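Local coordinates for RagA protein (Porphyromonas gingivalis, PDB 6SLN), which probably imports nutrients across the bacterial outer membrane as a TonB-dependent receptor, in which a plug domain fills a beta-barrel, at residues Glu922-Arg928 and Tyr967-Glu973. Numbering follows the deposited sequence.
Sequences ENASFLR and YKGFDPE
Arg928 points NH1 and NH2 at a single oxygen, Asp971 OD1, which lies 2.6 Å from NH2 and 3.0 Å from NH1 in the guanidinium plane. The carboxylate is turned 55° from that plane, and OD1 also accepts Glu973 N, closing an Asx turn that holds the acid beside the arginine. Glu973, its chain extended from a CG anti to the backbone N (chi1 -169°), adds a salt bridge with a weak bond from Arg928 NH1 to OE2 (2.8 Å). At the other end Glu922 OE1 takes Lys968 N on its syn lone pair at 2.6 Å, nearly straight, while the bent Lys968 chain brings NZ to the same oxygen, 2.8 Å from Glu922 OE1 and well out of the carboxylate plane, a salt bridge.

Between these clusters the packing is apolar: Pro972 CG rests on Phe926 CB (3.7 Å), Glu973 CB lies near Phe926 CZ, and Ala924 CB touches both Pro972 CB and Tyr967 CD1.

Arg876 and Asn873 hold Glu922 OE2, and Thr963 binds Arg928 NE. The contact thus ties the loop following strand 951-964 to the interrupted barrel strand 921-937, which pairs with strands 857-873 and 951-964; Glu973 OE1 reaches on to Thr133 N in the plug domain.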
loop_
_atom_site.group_PDB
_atom_site.type_symbol
_atom_site.label_atom_id
_atom_site.label_comp_id
_atom_site.label_asym_id
_atom_site.label_seq_id
_atom_site.Cartn_x
_atom_site.Cartn_y
_atom_site.Cartn_z
ATOM N N GLU A 922 26.319 1.911 -37.648
ATOM C CA GLU A 922 27.724 1.626 -37.408
ATOM C C GLU A 922 27.960 0.148 -37.135
ATOM O O GLU A 922 27.114 -0.538 -36.558
ATOM C CB GLU A 922 28.256 2.440 -36.230
ATOM C CG GLU A 922 28.236 3.932 -36.451
ATOM C CD GLU A 922 28.837 4.671 -35.278
ATOM O OE1 GLU A 922 29.845 4.163 -34.740
ATOM O OE2 GLU A 922 28.299 5.732 -34.882
ATOM N N ASN A 923 29.138 -0.319 -37.540
ATOM C CA ASN A 923 29.644 -1.632 -37.159
ATOM C C ASN A 923 29.910 -1.722 -35.660
ATOM O O ASN A 923 30.997 -1.354 -35.188
ATOM C CB ASN A 923 30.925 -1.932 -37.928
ATOM C CG ASN A 923 31.338 -3.371 -37.815
ATOM O OD1 ASN A 923 31.281 -3.967 -36.732
ATOM N ND2 ASN A 923 31.741 -3.953 -38.935
ATOM N N ALA A 924 28.930 -2.221 -34.904
ATOM C CA ALA A 924 29.057 -2.338 -33.459
ATOM C C ALA A 924 29.627 -3.690 -33.022
ATOM O O ALA A 924 29.406 -4.110 -31.878
ATOM C CB ALA A 924 27.707 -2.075 -32.785
ATOM N N SER A 925 30.362 -4.372 -33.898
ATOM C CA SER A 925 31.052 -5.591 -33.494
ATOM C C SER A 925 32.191 -5.259 -32.535
ATOM O O SER A 925 32.706 -4.132 -32.507
ATOM C CB SER A 925 31.599 -6.340 -34.711
ATOM O OG SER A 925 30.716 -6.234 -35.803
ATOM N N PHE A 926 32.594 -6.250 -31.740
ATOM C CA PHE A 926 33.599 -5.948 -30.731
ATOM C C PHE A 926 34.222 -7.217 -30.176
ATOM O O PHE A 926 33.592 -8.271 -30.129
ATOM C CB PHE A 926 33.015 -5.120 -29.579
ATOM C CG PHE A 926 31.959 -5.841 -28.775
ATOM C CD1 PHE A 926 32.298 -6.564 -27.635
ATOM C CD2 PHE A 926 30.621 -5.777 -29.144
ATOM C CE1 PHE A 926 31.314 -7.214 -26.882
ATOM C CE2 PHE A 926 29.644 -6.415 -28.387
ATOM C CZ PHE A 926 29.997 -7.129 -27.255
ATOM N N LEU A 927 35.471 -7.085 -29.755
ATOM C CA LEU A 927 36.168 -8.074 -28.952
ATOM C C LEU A 927 36.413 -7.460 -27.581
ATOM O O LEU A 927 36.875 -6.319 -27.481
ATOM C CB LEU A 927 37.480 -8.466 -29.618
ATOM C CG LEU A 927 38.628 -9.032 -28.794
ATOM C CD1 LEU A 927 38.339 -10.467 -28.440
ATOM C CD2 LEU A 927 39.942 -8.928 -29.577
ATOM N N ARG A 928 36.068 -8.186 -26.530
ATOM C CA ARG A 928 36.226 -7.676 -25.178
ATOM C C ARG A 928 37.079 -8.641 -24.373
ATOM O O ARG A 928 36.763 -9.833 -24.281
ATOM C CB ARG A 928 34.874 -7.468 -24.507
ATOM C CG ARG A 928 34.892 -6.370 -23.460
ATOM C CD ARG A 928 33.511 -5.745 -23.364
ATOM N NE ARG A 928 33.480 -4.400 -23.910
ATOM C CZ ARG A 928 32.375 -3.693 -24.119
ATOM N NH1 ARG A 928 31.188 -4.207 -23.832
ATOM N NH2 ARG A 928 32.469 -2.459 -24.619
ATOM N N TYR A 967 32.998 1.175 -33.121
ATOM C CA TYR A 967 31.766 1.876 -32.781
ATOM C C TYR A 967 32.086 3.239 -32.180
ATOM O O TYR A 967 32.774 3.325 -31.163
ATOM C CB TYR A 967 30.932 1.055 -31.805
ATOM C CG TYR A 967 29.571 1.660 -31.610
ATOM C CD1 TYR A 967 28.702 1.772 -32.676
ATOM C CD2 TYR A 967 29.155 2.147 -30.374
ATOM C CE1 TYR A 967 27.447 2.329 -32.529
ATOM C CE2 TYR A 967 27.886 2.718 -30.218
ATOM C CZ TYR A 967 27.038 2.808 -31.307
ATOM O OH TYR A 967 25.780 3.362 -31.196
ATOM N N LYS A 968 31.565 4.297 -32.787
ATOM C CA LYS A 968 31.866 5.665 -32.377
ATOM C C LYS A 968 31.016 6.141 -31.208
ATOM O O LYS A 968 31.090 7.325 -30.852
ATOM C CB LYS A 968 31.698 6.623 -33.568
ATOM C CG LYS A 968 32.610 6.309 -34.762
ATOM C CD LYS A 968 31.971 6.695 -36.094
ATOM C CE LYS A 968 32.207 5.608 -37.174
ATOM N NZ LYS A 968 31.798 4.180 -36.789
ATOM N N GLY A 969 30.217 5.265 -30.598
ATOM C CA GLY A 969 29.613 5.537 -29.311
ATOM C C GLY A 969 30.388 4.908 -28.157
ATOM O O GLY A 969 31.459 4.321 -28.323
ATOM N N PHE A 970 29.814 5.014 -26.964
ATOM C CA PHE A 970 30.566 4.624 -25.776
ATOM C C PHE A 970 30.752 3.113 -25.702
ATOM O O PHE A 970 31.856 2.620 -25.440
ATOM C CB PHE A 970 29.863 5.136 -24.522
ATOM C CG PHE A 970 30.013 6.615 -24.304
ATOM C CD1 PHE A 970 29.142 7.510 -24.910
ATOM C CD2 PHE A 970 31.023 7.111 -23.471
ATOM C CE1 PHE A 970 29.271 8.877 -24.687
ATOM C CE2 PHE A 970 31.155 8.462 -23.249
ATOM C CZ PHE A 970 30.280 9.349 -23.864
ATOM N N ASP A 971 29.688 2.366 -25.921
ATOM C CA ASP A 971 29.745 0.920 -25.741
ATOM C C ASP A 971 29.053 0.216 -26.908
ATOM O O ASP A 971 27.827 0.344 -27.074
ATOM C CB ASP A 971 29.100 0.528 -24.401
ATOM C CG ASP A 971 29.310 -0.940 -24.048
ATOM O OD1 ASP A 971 29.950 -1.680 -24.846
ATOM O OD2 ASP A 971 28.822 -1.363 -22.967
ATOM N N PRO A 972 29.793 -0.536 -27.729
ATOM C CA PRO A 972 29.128 -1.304 -28.793
ATOM C C PRO A 972 28.148 -2.339 -28.249
ATOM O O PRO A 972 27.182 -2.678 -28.937
ATOM C CB PRO A 972 30.299 -1.947 -29.557
ATOM C CG PRO A 972 31.458 -1.944 -28.600
ATOM C CD PRO A 972 31.237 -0.806 -27.644
ATOM N N GLU A 973 28.339 -2.819 -27.018
ATOM C CA GLU A 973 27.388 -3.757 -26.434
ATOM C C GLU A 973 26.091 -3.090 -26.001
ATOM O O GLU A 973 25.072 -3.770 -25.859
ATOM C CB GLU A 973 28.014 -4.467 -25.232
ATOM C CG GLU A 973 27.219 -5.660 -24.699
ATOM C CD GLU A 973 27.998 -6.444 -23.657
ATOM O OE1 GLU A 973 27.447 -7.385 -23.042
ATOM O OE2 GLU A 973 29.183 -6.115 -23.453
#